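Local coordinates for secreted effector protein SopD (Salmonella typhimurium, PDB 5CPC), which is a type III secreted effector that alters host cell physiology, contributes to replication in macrophages and cooperates with SopB in membrane fission and macropinosome formation during invasion, at residues P196-V201 and E300-I305; S213-I218 and D289-K294; N222-T227 and I305-C310. All coordinates share one frame; numbering follows the deposited sequence.

Contact 1: residues P196-V201 and E300-I305; sequences PDHPLV and ERSLHI
Leu200 and His304 meet through backbone and ring at once: the CA of Leu200 stands over one face of the His304 imidazole, a CH-pi contact 3.8 Å from CA to the ring centroid and 18° off the ring normal. The setting is the start of a short two-stranded parallel sheet, in which Val201 pairs with Ile305. Val201 N donates to His304 O at 2.9 Å with a nearly straight N-H...O angle of 166°. His304 is the centre of an inverse gamma turn, and its CG sits anti to the backbone N (chi1 176°), which turns the ring toward the 196-201 segment. Ser302 turns its hydroxyl toward the His198 ring, with Ser302 OG 3.1 Å from His198 CE1. That hydroxyl also closes an ST turn by accepting from His304 N at 2.8 Å, and Glu194 is a further partner of it. Farther out, Val201 CG2 packs on Glu300 CB. A water lies between the two segments, in plane at the edge of the His198 ring; its 2.5 Å approach to His198 NE2 is doubtfully short, but it donates to Glu300 O at 2.8 Å.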
loop_
_atom_site.group_PDB
_atom_site.type_symbol
_atom_site.label_atom_id
_atom_site.label_comp_id
_atom_site.label_asym_id
_atom_site.label_seq_id
_atom_site.Cartn_x
_atom_site.Cartn_y
_atom_site.Cartn_z
ATOM N N PRO A 196 -9.364 12.454 0.412
ATOM C CA PRO A 196 -8.376 12.033 1.386
ATOM C C PRO A 196 -8.301 12.989 2.550
ATOM O O PRO A 196 -7.836 12.639 3.620
ATOM C CB PRO A 196 -7.069 12.160 0.610
ATOM C CG PRO A 196 -7.453 11.903 -0.748
ATOM C CD PRO A 196 -8.794 12.423 -0.956
ATOM N N ASP A 197 -8.798 14.185 2.295
ATOM C CA ASP A 197 -8.691 15.279 3.130
ATOM C C ASP A 197 -9.910 15.416 4.026
ATOM O O ASP A 197 -9.936 16.282 4.912
ATOM C CB ASP A 197 -8.719 16.475 2.209
ATOM C CG ASP A 197 -7.836 17.504 2.673
ATOM O OD1 ASP A 197 -7.003 17.116 3.532
ATOM O OD2 ASP A 197 -7.943 18.660 2.199
ATOM N N HIS A 198 -10.932 14.635 3.716
ATOM C CA HIS A 198 -12.233 14.682 4.398
ATOM C C HIS A 198 -12.124 14.919 5.906
ATOM O O HIS A 198 -11.375 14.242 6.592
ATOM C CB HIS A 198 -12.987 13.408 4.095
ATOM C CG HIS A 198 -14.249 13.225 4.879
ATOM N ND1 HIS A 198 -14.282 12.539 6.072
ATOM C CD2 HIS A 198 -15.529 13.573 4.604
ATOM C CE1 HIS A 198 -15.530 12.502 6.516
ATOM N NE2 HIS A 198 -16.307 13.108 5.640
ATOM N N PRO A 199 -12.835 15.932 6.411
ATOM C CA PRO A 199 -12.763 16.177 7.845
ATOM C C PRO A 199 -13.645 15.190 8.630
ATOM O O PRO A 199 -14.788 14.892 8.214
ATOM C CB PRO A 199 -13.317 17.607 7.993
ATOM C CG PRO A 199 -14.129 17.855 6.778
ATOM C CD PRO A 199 -13.460 17.052 5.680
ATOM N N LEU A 200 -13.114 14.722 9.756
ATOM C CA LEU A 200 -13.783 13.691 10.561
ATOM C C LEU A 200 -15.190 14.090 10.977
ATOM O O LEU A 200 -15.468 15.253 11.229
ATOM C CB LEU A 200 -12.970 13.316 11.796
ATOM C CG LEU A 200 -12.627 14.438 12.777
ATOM C CD1 LEU A 200 -13.726 14.616 13.774
ATOM C CD2 LEU A 200 -11.374 14.092 13.517
ATOM N N VAL A 201 -16.082 13.114 11.004
ATOM C CA VAL A 201 -17.388 13.304 11.566
ATOM C C VAL A 201 -17.380 12.781 12.996
ATOM O O VAL A 201 -16.861 11.689 13.252
ATOM C CB VAL A 201 -18.463 12.576 10.760
ATOM C CG1 VAL A 201 -19.850 12.772 11.449
ATOM C CG2 VAL A 201 -18.450 13.111 9.300
ATOM N N GLU A 300 -22.871 11.185 8.222
ATOM C CA GLU A 300 -22.752 12.108 7.107
ATOM C C GLU A 300 -22.156 11.374 5.942
ATOM O O GLU A 300 -21.316 11.897 5.271
ATOM C CB GLU A 300 -21.983 13.379 7.531
ATOM C CG GLU A 300 -22.784 14.104 8.677
ATOM C CD GLU A 300 -22.262 15.487 9.103
ATOM O OE1 GLU A 300 -21.217 15.965 8.650
ATOM O OE2 GLU A 300 -22.908 16.126 9.929
ATOM N N ARG A 301 -22.607 10.136 5.734
ATOM C CA ARG A 301 -22.160 9.286 4.621
ATOM C C ARG A 301 -20.640 9.152 4.571
ATOM O O ARG A 301 -19.998 9.343 3.511
ATOM C CB ARG A 301 -22.690 9.822 3.284
ATOM C CG ARG A 301 -24.168 9.974 3.216
ATOM C CD ARG A 301 -24.744 10.182 1.765
ATOM N NE ARG A 301 -26.168 9.901 1.864
ATOM C CZ ARG A 301 -26.760 8.770 1.473
ATOM N NH1 ARG A 301 -26.077 7.816 0.860
ATOM N NH2 ARG A 301 -28.070 8.607 1.668
ATOM N N SER A 302 -20.062 8.859 5.729
ATOM C CA SER A 302 -18.641 8.553 5.862
ATOM C C SER A 302 -18.440 7.533 7.037
ATOM O O SER A 302 -19.277 7.489 7.972
ATOM C CB SER A 302 -17.946 9.822 6.223
ATOM O OG SER A 302 -16.573 9.549 6.381
ATOM N N LEU A 303 -17.350 6.770 7.025
ATOM C CA LEU A 303 -16.939 6.079 8.253
ATOM C C LEU A 303 -15.693 6.703 8.820
ATOM O O LEU A 303 -15.077 6.178 9.733
ATOM C CB LEU A 303 -16.824 4.555 8.105
ATOM C CG LEU A 303 -18.071 3.831 7.595
ATOM C CD1 LEU A 303 -17.761 2.376 7.273
ATOM C CD2 LEU A 303 -19.150 3.910 8.634
ATOM N N HIS A 304 -15.381 7.909 8.360
ATOM C CA HIS A 304 -14.254 8.676 8.878
ATOM C C HIS A 304 -14.742 9.385 10.104
ATOM O O HIS A 304 -14.992 10.599 10.116
ATOM C CB HIS A 304 -13.688 9.637 7.812
ATOM C CG HIS A 304 -12.584 10.527 8.293
ATOM N ND1 HIS A 304 -11.719 10.179 9.313
ATOM C CD2 HIS A 304 -12.180 11.746 7.864
ATOM C CE1 HIS A 304 -10.864 11.161 9.528
ATOM N NE2 HIS A 304 -11.114 12.118 8.650
ATOM N N ILE A 305 -14.797 8.584 11.170
ATOM C CA ILE A 305 -15.441 8.929 12.439
ATOM C C ILE A 305 -14.346 9.220 13.434
ATOM O O ILE A 305 -13.393 8.454 13.543
ATOM C CB ILE A 305 -16.322 7.729 12.831
ATOM C CG1 ILE A 305 -17.402 7.590 11.760
ATOM C CG2 ILE A 305 -16.877 7.828 14.222
ATOM C CD1 ILE A 305 -18.515 6.513 12.025
HETATM O O HOH W 1 -18.823 13.229 5.397
#

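Contact 2: residues S213-I218 and D289-K294; sequences SMLACI and DVILEK
Helix 209-215 runs out into a short 3-10 segment at Cys217 and Ile218 as it passes helix 285-298, and the backbones come closest at Leu215 and Ile291, whose CA atoms lie 8.1 Å apart, a spacing filled by aliphatic side chains. Ile291 has the largest share of the contact because its two branches serve different partners. Its CG1 lies anti to the carbonyl carbon (chi1 -60°), and the extended arm beyond it brings CD1 against Met214, where CB and CG are each 3.6 Å from that methyl. The CG2 branch instead faces the end of Leu215, 3.9 Å from Leu215 CD2 and almost as near to CD1, so the methyl sits against both prongs of the leucine fork. Leu215 and Ile291 run past each other in opposite directions, whereas Met214 crosses Ile291 at a slant; bent at chi2 and chi3, its end leads away from the 289-294 segment, and the side chain also touches Phe287 and Ile288 of the same helix. The next residue, Leu292, adds a looser contact: its CD2 lies 4.3 Å from Leu215 CD2 and 4.4 Å from Ile218 CD1.

Leu207 touches both Leu215 and Ile291, while Phe243 of strand 240-245 packs on Leu292. At the margin, Lys294 forms a salt bridge with Glu211, a polar link between the same two helices. The touching atoms are all carbon, and four of the five residues are buried, which implies that within the patch the packing is apolar and not directional, held by shape and exclusion of water.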
loop_
_atom_site.group_PDB
_atom_site.type_symbol
_atom_site.label_atom_id
_atom_site.label_comp_id
_atom_site.label_asym_id
_atom_site.label_seq_id
_atom_site.Cartn_x
_atom_site.Cartn_y
_atom_site.Cartn_z
ATOM N N SER A 213 -20.139 -6.163 19.188
ATOM C CA SER A 213 -19.541 -7.497 19.052
ATOM C C SER A 213 -19.393 -7.984 17.604
ATOM O O SER A 213 -18.368 -8.496 17.254
ATOM C CB SER A 213 -20.362 -8.558 19.798
ATOM O OG SER A 213 -20.152 -8.450 21.191
ATOM N N MET A 214 -20.458 -7.888 16.819
ATOM C CA MET A 214 -20.403 -8.260 15.395
ATOM C C MET A 214 -19.267 -7.500 14.669
ATOM O O MET A 214 -18.605 -8.097 13.811
ATOM C CB MET A 214 -21.759 -7.970 14.724
ATOM C CG MET A 214 -21.906 -8.512 13.284
ATOM S SD MET A 214 -21.355 -10.214 13.034
ATOM C CE MET A 214 -22.832 -11.098 13.584
ATOM N N LEU A 215 -19.024 -6.229 15.030
ATOM C CA LEU A 215 -17.927 -5.438 14.427
ATOM C C LEU A 215 -16.480 -5.777 14.883
ATOM O O LEU A 215 -15.506 -5.316 14.285
ATOM C CB LEU A 215 -18.127 -3.929 14.641
ATOM C CG LEU A 215 -19.298 -3.221 13.990
ATOM C CD1 LEU A 215 -19.214 -1.662 14.144
ATOM C CD2 LEU A 215 -19.456 -3.595 12.541
ATOM N N ALA A 216 -16.347 -6.504 15.973
ATOM C CA ALA A 216 -15.057 -6.695 16.619
ATOM C C ALA A 216 -13.991 -7.242 15.627
ATOM O O ALA A 216 -12.847 -6.792 15.592
ATOM C CB ALA A 216 -15.238 -7.644 17.847
ATOM N N CYS A 217 -14.432 -8.146 14.756
ATOM C CA CYS A 217 -13.592 -8.802 13.844
ATOM C C CYS A 217 -12.954 -7.938 12.745
ATOM O O CYS A 217 -11.936 -8.330 12.205
ATOM C CB CYS A 217 -14.373 -9.950 13.235
ATOM S SG CYS A 217 -15.529 -9.481 11.934
ATOM N N ILE A 218 -13.534 -6.780 12.410
ATOM C CA ILE A 218 -12.907 -5.944 11.365
ATOM C C ILE A 218 -11.759 -5.114 11.885
ATOM O O ILE A 218 -11.242 -4.284 11.140
ATOM C CB ILE A 218 -13.895 -4.980 10.636
ATOM C CG1 ILE A 218 -14.477 -3.955 11.633
ATOM C CG2 ILE A 218 -14.938 -5.804 9.936
ATOM C CD1 ILE A 218 -15.363 -2.827 11.022
ATOM N N ASP A 289 -22.359 -5.560 7.071
ATOM C CA ASP A 289 -22.750 -4.426 6.163
ATOM C C ASP A 289 -23.998 -3.717 6.631
ATOM O O ASP A 289 -24.077 -2.477 6.587
ATOM C CB ASP A 289 -22.847 -4.934 4.685
ATOM C CG ASP A 289 -21.436 -5.210 4.081
ATOM O OD1 ASP A 289 -20.426 -4.992 4.788
ATOM O OD2 ASP A 289 -21.320 -5.635 2.907
ATOM N N VAL A 290 -24.959 -4.468 7.159
ATOM C CA VAL A 290 -26.166 -3.834 7.737
ATOM C C VAL A 290 -25.736 -2.796 8.746
ATOM O O VAL A 290 -26.242 -1.676 8.780
ATOM C CB VAL A 290 -27.121 -4.923 8.430
ATOM C CG1 VAL A 290 -28.262 -4.293 9.175
ATOM C CG2 VAL A 290 -27.683 -5.827 7.411
ATOM N N ILE A 291 -24.795 -3.153 9.597
ATOM C CA ILE A 291 -24.358 -2.228 10.637
ATOM C C ILE A 291 -23.495 -1.053 10.128
ATOM O O ILE A 291 -23.631 0.084 10.554
ATOM C CB ILE A 291 -23.485 -3.036 11.716
ATOM C CG1 ILE A 291 -24.312 -4.163 12.364
ATOM C CG2 ILE A 291 -22.997 -2.063 12.772
ATOM C CD1 ILE A 291 -23.487 -5.236 13.079
ATOM N N LEU A 292 -22.566 -1.339 9.232
ATOM C CA LEU A 292 -21.815 -0.299 8.530
ATOM C C LEU A 292 -22.753 0.678 7.886
ATOM O O LEU A 292 -22.575 1.899 7.993
ATOM C CB LEU A 292 -20.878 -0.968 7.449
ATOM C CG LEU A 292 -19.778 -1.841 8.071
ATOM C CD1 LEU A 292 -18.907 -2.484 7.010
ATOM C CD2 LEU A 292 -18.887 -1.100 9.100
ATOM N N GLU A 293 -23.777 0.153 7.226
ATOM C CA GLU A 293 -24.706 1.072 6.520
ATOM C C GLU A 293 -25.336 2.027 7.504
ATOM O O GLU A 293 -25.492 3.243 7.201
ATOM C CB GLU A 293 -25.821 0.325 5.762
ATOM C CG GLU A 293 -26.746 1.308 5.030
ATOM C CD GLU A 293 -28.044 0.702 4.590
ATOM O OE1 GLU A 293 -28.494 1.070 3.503
ATOM O OE2 GLU A 293 -28.662 -0.115 5.315
ATOM N N LYS A 294 -25.658 1.497 8.707
ATOM C CA LYS A 294 -26.312 2.306 9.747
ATOM C C LYS A 294 -25.347 3.372 10.187
ATOM O O LYS A 294 -25.722 4.528 10.297
ATOM C CB LYS A 294 -26.767 1.420 10.930
ATOM C CG LYS A 294 -27.117 2.141 12.285
ATOM C CD LYS A 294 -27.505 1.100 13.503
ATOM C CE LYS A 294 -28.694 0.165 13.198
ATOM N NZ LYS A 294 -28.335 -1.268 12.703
#

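Contact 3: residues N222-T227 and I305-C310; sequences NFEPTT and IGKDGC
Thr226 CG2 presses on the start of the 307-310 turn, 3.6 Å from Lys307 N and 3.8 Å from Lys307 CB, and the threonine and lysine side chains cross at about a right angle. The methyl faces that way because Thr226 OG1 occupies the position between the backbone N and the carbonyl carbon (chi1 62°), leaving CG2 anti to the carbonyl carbon. Glu224 curls forward, bent at chi2, so that OE1 meets Thr226 N at 3.0 Å and Thr226 OG1 at 2.7 Å. The two donors reach that oxygen from opposite faces of the carboxylate, the amide on the anti side, tilted 23° out of the plane, and the hydroxyl from above the plane.

Lys307 starts extended and then bends at chi3 and chi4, which curls NZ toward Glu224 OE1; at 3.9 Å their salt bridge is long. Beyond Lys307 the chain makes a type I' turn to Cys310, closed by Cys310 N to Lys307 O at 2.8 Å. The chemistry implies that the carboxylate chiefly braces its own loop, while methyl packing and a weak, long charge pair join the loop to the turn, with Asn313 bridging the two segments through bonds to Pro225 O and Ile305 O.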
loop_
_atom_site.group_PDB
_atom_site.type_symbol
_atom_site.label_atom_id
_atom_site.label_comp_id
_atom_site.label_asym_id
_atom_site.label_seq_id
_atom_site.Cartn_x
_atom_site.Cartn_y
_atom_site.Cartn_z
ATOM N N ASN A 222 -11.283 -5.966 18.916
ATOM C CA ASN A 222 -11.544 -4.758 19.742
ATOM C C ASN A 222 -12.738 -3.994 19.161
ATOM O O ASN A 222 -13.003 -4.122 17.954
ATOM C CB ASN A 222 -10.283 -3.875 19.716
ATOM C CG ASN A 222 -9.035 -4.702 19.806
ATOM O OD1 ASN A 222 -8.911 -5.494 20.725
ATOM N ND2 ASN A 222 -8.130 -4.578 18.822
ATOM N N PHE A 223 -13.460 -3.233 19.982
ATOM C CA PHE A 223 -14.302 -2.177 19.418
ATOM C C PHE A 223 -13.783 -0.834 19.923
ATOM O O PHE A 223 -13.986 -0.508 21.071
ATOM C CB PHE A 223 -15.828 -2.329 19.686
ATOM C CG PHE A 223 -16.664 -1.208 19.058
ATOM C CD1 PHE A 223 -16.917 -1.198 17.702
ATOM C CD2 PHE A 223 -17.073 -0.100 19.809
ATOM C CE1 PHE A 223 -17.593 -0.154 17.104
ATOM C CE2 PHE A 223 -17.793 0.977 19.223
ATOM C CZ PHE A 223 -18.059 0.929 17.854
ATOM N N GLU A 224 -13.102 -0.084 19.051
ATOM C CA GLU A 224 -12.683 1.289 19.313
ATOM C C GLU A 224 -13.267 2.194 18.204
ATOM O O GLU A 224 -12.865 2.074 17.037
ATOM C CB GLU A 224 -11.133 1.421 19.394
ATOM C CG GLU A 224 -10.569 2.893 19.271
ATOM C CD GLU A 224 -11.171 3.871 20.307
ATOM O OE1 GLU A 224 -11.673 4.977 19.946
ATOM O OE2 GLU A 224 -11.136 3.543 21.504
ATOM N N PRO A 225 -14.205 3.109 18.567
ATOM C CA PRO A 225 -14.848 3.888 17.453
ATOM C C PRO A 225 -13.874 4.740 16.596
ATOM O O PRO A 225 -14.114 4.930 15.405
ATOM C CB PRO A 225 -15.882 4.758 18.136
ATOM C CG PRO A 225 -15.801 4.405 19.703
ATOM C CD PRO A 225 -14.568 3.581 19.925
ATOM N N THR A 226 -12.782 5.217 17.178
ATOM C CA THR A 226 -11.875 5.991 16.386
ATOM C C THR A 226 -11.003 5.165 15.452
ATOM O O THR A 226 -10.289 5.760 14.639
ATOM C CB THR A 226 -10.989 6.953 17.236
ATOM O OG1 THR A 226 -10.178 6.186 18.114
ATOM C CG2 THR A 226 -11.854 7.954 18.079
ATOM N N THR A 227 -11.006 3.830 15.546
ATOM C CA THR A 227 -10.097 3.054 14.683
ATOM C C THR A 227 -10.790 1.939 13.974
ATOM O O THR A 227 -10.183 1.335 13.082
ATOM C CB THR A 227 -8.934 2.345 15.453
ATOM O OG1 THR A 227 -9.502 1.509 16.470
ATOM C CG2 THR A 227 -7.977 3.310 16.110
ATOM N N ILE A 305 -14.797 8.584 11.170
ATOM C CA ILE A 305 -15.441 8.929 12.439
ATOM C C ILE A 305 -14.346 9.220 13.434
ATOM O O ILE A 305 -13.393 8.454 13.543
ATOM C CB ILE A 305 -16.322 7.729 12.831
ATOM C CG1 ILE A 305 -17.402 7.590 11.760
ATOM C CG2 ILE A 305 -16.877 7.828 14.222
ATOM C CD1 ILE A 305 -18.515 6.513 12.025
ATOM N N GLY A 306 -14.474 10.323 14.168
ATOM C CA GLY A 306 -13.515 10.659 15.197
ATOM C C GLY A 306 -14.259 10.941 16.489
ATOM O O GLY A 306 -15.514 11.014 16.516
ATOM N N LYS A 307 -13.491 11.135 17.560
ATOM C CA LYS A 307 -14.022 11.594 18.813
ATOM C C LYS A 307 -13.057 12.660 19.290
ATOM O O LYS A 307 -11.844 12.533 19.109
ATOM C CB LYS A 307 -14.155 10.447 19.837
ATOM C CG LYS A 307 -15.129 10.708 21.018
ATOM C CD LYS A 307 -15.085 9.593 22.114
ATOM C CE LYS A 307 -13.634 9.317 22.639
ATOM N NZ LYS A 307 -13.015 8.020 22.032
ATOM N N ASP A 308 -13.629 13.719 19.862
ATOM C CA ASP A 308 -12.902 14.879 20.408
ATOM C C ASP A 308 -11.796 15.377 19.473
ATOM O O ASP A 308 -10.730 15.729 19.931
ATOM C CB ASP A 308 -12.362 14.572 21.830
ATOM C CG ASP A 308 -13.481 14.249 22.844
ATOM O OD1 ASP A 308 -14.404 15.099 23.025
ATOM O OD2 ASP A 308 -13.443 13.152 23.473
ATOM N N GLY A 309 -12.067 15.360 18.160
ATOM C CA GLY A 309 -11.067 15.686 17.116
ATOM C C GLY A 309 -9.924 14.713 16.756
ATOM O O GLY A 309 -8.966 15.112 16.029
ATOM N N CYS A 310 -9.994 13.446 17.188
ATOM C CA CYS A 310 -8.822 12.511 17.000
ATOM C C CYS A 310 -8.862 11.221 16.157
ATOM O O CYS A 310 -8.276 10.175 16.571
ATOM C CB CYS A 310 -8.219 12.158 18.361
ATOM S SG CYS A 310 -7.549 13.607 19.175
#

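Contacts 1 and 3 share Ile305 and lie with centres about 12 Å apart; contact 1 ends at Ile305 and contact 3 starts there. The parallel pairing of contact 1 runs on into contact 3, where Val201 O and Gly306 N are 2.9 Å apart, a probable hydrogen bond, and Leu200 CD2 packs 3.6 Å from Gly309 C. Contact 2 lies about 15 Å from contact 3 and 17 Å from contact 1, centre to centre. Leu215 CD1 meets Phe223 CE1 at 3.7 Å, while Leu303 CD2 reaches Leu292 O at 4.0 Å. In sequence, contact 2 is nested within contact 1, whereas contact 3 crosses both, and all three lie on the same side of the chain's centre.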